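Local coordinates for putative iron-uptake ABC transport system,periplasmic iron-binding protein (Campylobacter jejuni, PDB 3E13), which binds ferric iron in the periplasm, probably delivering it to an ABC transporter for uptake into the cell, at residues Ile18-Phe22 / Phe256-Ile262. Sequence-based numbering, arbitrary orientation.
Sequences IIKKF and FMLSPEI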
ATOM      1  N   ILE A  18     -10.279   9.764  11.519  1.00 13.22           N
ATOM      2  CA  ILE A  18      -9.069  10.575  11.656  1.00 12.58           C
ATOM      3  C   ILE A  18      -9.339  12.005  11.234  1.00 12.33           C
ATOM      4  O   ILE A  18      -8.928  12.942  11.887  1.00 12.03           O
ATOM      5  CB  ILE A  18      -7.883   9.921  10.846  1.00 12.75           C
ATOM      6  CG1 ILE A  18      -7.532   8.571  11.500  1.00 12.76           C
ATOM      7  CG2 ILE A  18      -6.754  10.892  10.661  1.00 12.22           C
ATOM      8  CD1 ILE A  18      -6.542   7.751  10.747  1.00 14.52           C
ATOM      9  N   ILE A  19     -10.078  12.169  10.148  1.00 12.20           N
ATOM     10  CA  ILE A  19     -10.334  13.469   9.617  1.00 13.47           C
ATOM     11  C   ILE A  19     -11.236  14.247  10.584  1.00 13.19           C
ATOM     12  O   ILE A  19     -10.992  15.412  10.838  1.00 13.42           O
ATOM     13  CB  ILE A  19     -10.913  13.356   8.185  1.00 14.47           C
ATOM     14  CG1 ILE A  19      -9.765  12.978   7.194  1.00 15.72           C
ATOM     15  CG2 ILE A  19     -11.614  14.653   7.803  1.00 14.17           C
ATOM     16  CD1 ILE A  19     -10.264  12.403   5.896  1.00 17.05           C
ATOM     17  N   LYS A  20     -12.232  13.587  11.150  1.00 14.49           N
ATOM     18  CA  LYS A  20     -13.124  14.214  12.134  1.00 16.27           C
ATOM     19  C   LYS A  20     -12.346  14.683  13.321  1.00 15.49           C
ATOM     20  O   LYS A  20     -12.528  15.823  13.802  1.00 14.11           O
ATOM     21  CB  LYS A  20     -14.181  13.214  12.594  1.00 16.71           C
ATOM     22  CG  LYS A  20     -15.361  13.082  11.683  1.00 24.58           C
ATOM     23  CD  LYS A  20     -16.546  12.467  12.467  1.00 30.27           C
ATOM     24  CE  LYS A  20     -17.163  11.284  11.732  1.00 34.83           C
ATOM     25  NZ  LYS A  20     -18.475  10.938  12.342  1.00 37.33           N
ATOM     26  N   LYS A  21     -11.402  13.865  13.759  1.00 14.08           N
ATOM     27  CA  LYS A  21     -10.556  14.283  14.859  1.00 13.91           C
ATOM     28  C   LYS A  21      -9.722  15.508  14.522  1.00 12.78           C
ATOM     29  O   LYS A  21      -9.551  16.359  15.383  1.00 15.06           O
ATOM     30  CB  LYS A  21      -9.703  13.142  15.340  1.00 14.61           C
ATOM     31  CG  LYS A  21     -10.519  12.103  16.060  1.00 15.93           C
ATOM     32  CD  LYS A  21      -9.688  10.919  16.389  1.00 20.55           C
ATOM     33  CE  LYS A  21      -9.290  10.928  17.791  1.00 24.93           C
ATOM     34  NZ  LYS A  21     -10.467  10.869  18.777  1.00 27.49           N
ATOM     35  N   PHE A  22      -9.229  15.627  13.283  1.00 12.15           N
ATOM     36  CA  PHE A  22      -8.487  16.824  12.895  1.00 12.07           C
ATOM     37  C   PHE A  22      -9.383  18.073  12.930  1.00 12.90           C
ATOM     38  O   PHE A  22      -8.964  19.165  13.389  1.00 14.42           O
ATOM     39  CB  PHE A  22      -7.894  16.614  11.484  1.00 12.04           C
ATOM     40  CG  PHE A  22      -7.070  17.759  10.984  1.00 12.32           C
ATOM     41  CD1 PHE A  22      -5.800  17.972  11.474  1.00 11.77           C
ATOM     42  CD2 PHE A  22      -7.597  18.659  10.058  1.00 10.36           C
ATOM     43  CE1 PHE A  22      -5.045  19.032  11.062  1.00 12.28           C
ATOM     44  CE2 PHE A  22      -6.848  19.719   9.618  1.00 12.90           C
ATOM     45  CZ  PHE A  22      -5.593  19.906  10.093  1.00 10.54           C
ATOM     46  N   PHE A 256      -0.252  15.937  12.085  1.00  9.96           N
ATOM     47  CA  PHE A 256      -1.309  15.257  12.810  1.00  9.86           C
ATOM     48  C   PHE A 256      -1.330  13.750  12.458  1.00  9.57           C
ATOM     49  O   PHE A 256      -1.564  12.897  13.317  1.00 10.28           O
ATOM     50  CB  PHE A 256      -2.634  15.940  12.461  1.00  9.78           C
ATOM     51  CG  PHE A 256      -3.822  15.422  13.212  1.00 11.38           C
ATOM     52  CD1 PHE A 256      -3.993  15.718  14.558  1.00 14.48           C
ATOM     53  CD2 PHE A 256      -4.785  14.648  12.574  1.00 12.45           C
ATOM     54  CE1 PHE A 256      -5.127  15.273  15.260  1.00 14.21           C
ATOM     55  CE2 PHE A 256      -5.920  14.185  13.300  1.00 13.58           C
ATOM     56  CZ  PHE A 256      -6.051  14.501  14.636  1.00 14.58           C
ATOM     57  N   MET A 257      -1.049  13.410  11.206  1.00  8.49           N
ATOM     58  CA  MET A 257      -1.037  12.004  10.792  1.00  9.76           C
ATOM     59  C   MET A 257       0.071  11.202  11.486  1.00  9.28           C
ATOM     60  O   MET A 257      -0.059   9.987  11.599  1.00  9.38           O
ATOM     61  CB  MET A 257      -0.866  11.874   9.294  1.00  9.10           C
ATOM     62  CG  MET A 257      -2.074  12.327   8.442  1.00 11.24           C
ATOM     63  SD  MET A 257      -3.621  11.637   8.929  1.00 11.43           S
ATOM     64  CE  MET A 257      -3.278   9.935   8.689  1.00 12.24           C
ATOM     65  N   LEU A 258       1.112  11.859  11.975  1.00  8.85           N
ATOM     66  CA  LEU A 258       2.189  11.180  12.724  1.00  8.84           C
ATOM     67  C   LEU A 258       2.039  11.335  14.219  1.00  9.37           C
ATOM     68  O   LEU A 258       2.950  10.960  14.963  1.00  8.94           O
ATOM     69  CB  LEU A 258       3.582  11.643  12.231  1.00 10.62           C
ATOM     70  CG  LEU A 258       4.224  10.867  11.091  1.00 11.39           C
ATOM     71  CD1 LEU A 258       4.604   9.462  11.508  1.00 13.87           C
ATOM     72  CD2 LEU A 258       3.317  10.891   9.868  1.00 10.73           C
ATOM     73  N   SER A 259       0.932  11.917  14.674  1.00  9.06           N
ATOM     74  CA  SER A 259       0.717  12.085  16.129  1.00  9.24           C
ATOM     75  C   SER A 259       0.430  10.743  16.791  1.00  9.33           C
ATOM     76  O   SER A 259       0.018   9.806  16.153  1.00  9.25           O
ATOM     77  CB  SER A 259      -0.414  13.070  16.380  1.00  9.71           C
ATOM     78  OG  SER A 259      -1.671  12.604  15.970  1.00  9.87           O
ATOM     79  N   PRO A 260       0.714  10.637  18.091  1.00  9.75           N
ATOM     80  CA  PRO A 260       0.489   9.390  18.819  1.00  9.97           C
ATOM     81  C   PRO A 260      -0.878   8.785  18.671  1.00 10.82           C
ATOM     82  O   PRO A 260      -0.957   7.569  18.386  1.00 10.92           O
ATOM     83  CB  PRO A 260       0.786   9.795  20.265  1.00 10.15           C
ATOM     84  CG  PRO A 260       1.784  10.918  20.127  1.00  9.31           C
ATOM     85  CD  PRO A 260       1.352  11.687  18.905  1.00 10.55           C
ATOM     86  N   GLU A 261      -1.937   9.590  18.806  1.00 11.32           N
ATOM     87  CA  GLU A 261      -3.290   9.080  18.737  1.00 12.05           C
ATOM     88  C   GLU A 261      -3.646   8.551  17.359  1.00 10.72           C
ATOM     89  O   GLU A 261      -4.281   7.517  17.246  1.00 11.06           O
ATOM     90  CB  GLU A 261      -4.354  10.105  19.212  1.00 13.12           C
ATOM     91  CG  GLU A 261      -5.759   9.520  19.178  1.00 16.87           C
ATOM     92  CD  GLU A 261      -6.862  10.373  19.774  1.00 22.83           C
ATOM     93  OE1 GLU A 261      -6.675  11.587  19.945  1.00 24.01           O
ATOM     94  OE2 GLU A 261      -7.928   9.764  20.105  1.00 25.08           O
ATOM     95  N   ILE A 262      -3.168   9.236  16.324  1.00 10.57           N
ATOM     96  CA  ILE A 262      -3.554   8.878  14.981  1.00 10.01           C
ATOM     97  C   ILE A 262      -2.770   7.642  14.515  1.00 10.10           C
ATOM     98  O   ILE A 262      -3.333   6.757  13.855  1.00  9.12           O
ATOM     99  CB  ILE A 262      -3.365  10.072  14.053  1.00 10.49           C
ATOM    100  CG1 ILE A 262      -4.225  11.235  14.533  1.00 12.35           C
ATOM    101  CG2 ILE A 262      -3.695   9.711  12.629  1.00  9.97           C
ATOM    102  CD1 ILE A 262      -5.774  10.919  14.607  1.00 11.61           C
TER
HETATM  103  O   HOH W   1      -9.125  12.827  20.339  1.00 34.96           O
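F256, on helix 247-257, reaches across to helix 14-26 and meets F22 edge-to-face: the CD1 edge of F22 points at one face of F256, with ring centroids 5.3 Å apart and planes at 62°. F256 CG lies anti to its own backbone N (chi1 -176°), which carries the far end of the ring up to the helix backbone; there CE2 lies 3.5 Å from I18 O, the oxygen near the ring plane at the edge. I262 CG1 lies over the opposite face, offset toward the rim, so the F256 ring is held between F22 and I262, and K21 CB sits in plane at its edge. F22 also turns edge-to-face with F253, one helical turn before F256.

The apolar packing continues through I18. Its CG2 branch touches both M257 SD, at 3.7 Å, and I262 CG2, at 3.8 Å; the bend at chi2 (-51°) sets the methionine sulfur against this methyl. I265 and L266 extend the cover over I18.

On the more exposed side, K21 NZ makes a salt bridge to E261 OE2 at 3.1 Å. A water molecule links the pair a second way, accepting from K21 NZ and donating to E261 OE1.

Between helices 247-257 and 260-268 the chain turns at S259, the N-cap residue of the second. F256 O accepts from both S259 N and S259 OG, the hydroxyl at 2.7 Å on a carbonyl lone pair. The whole is helix-on-helix packing in one lobe of a periplasmic binding protein fold, joining an N-terminal helix to the two consecutive helices that follow strand 233-241.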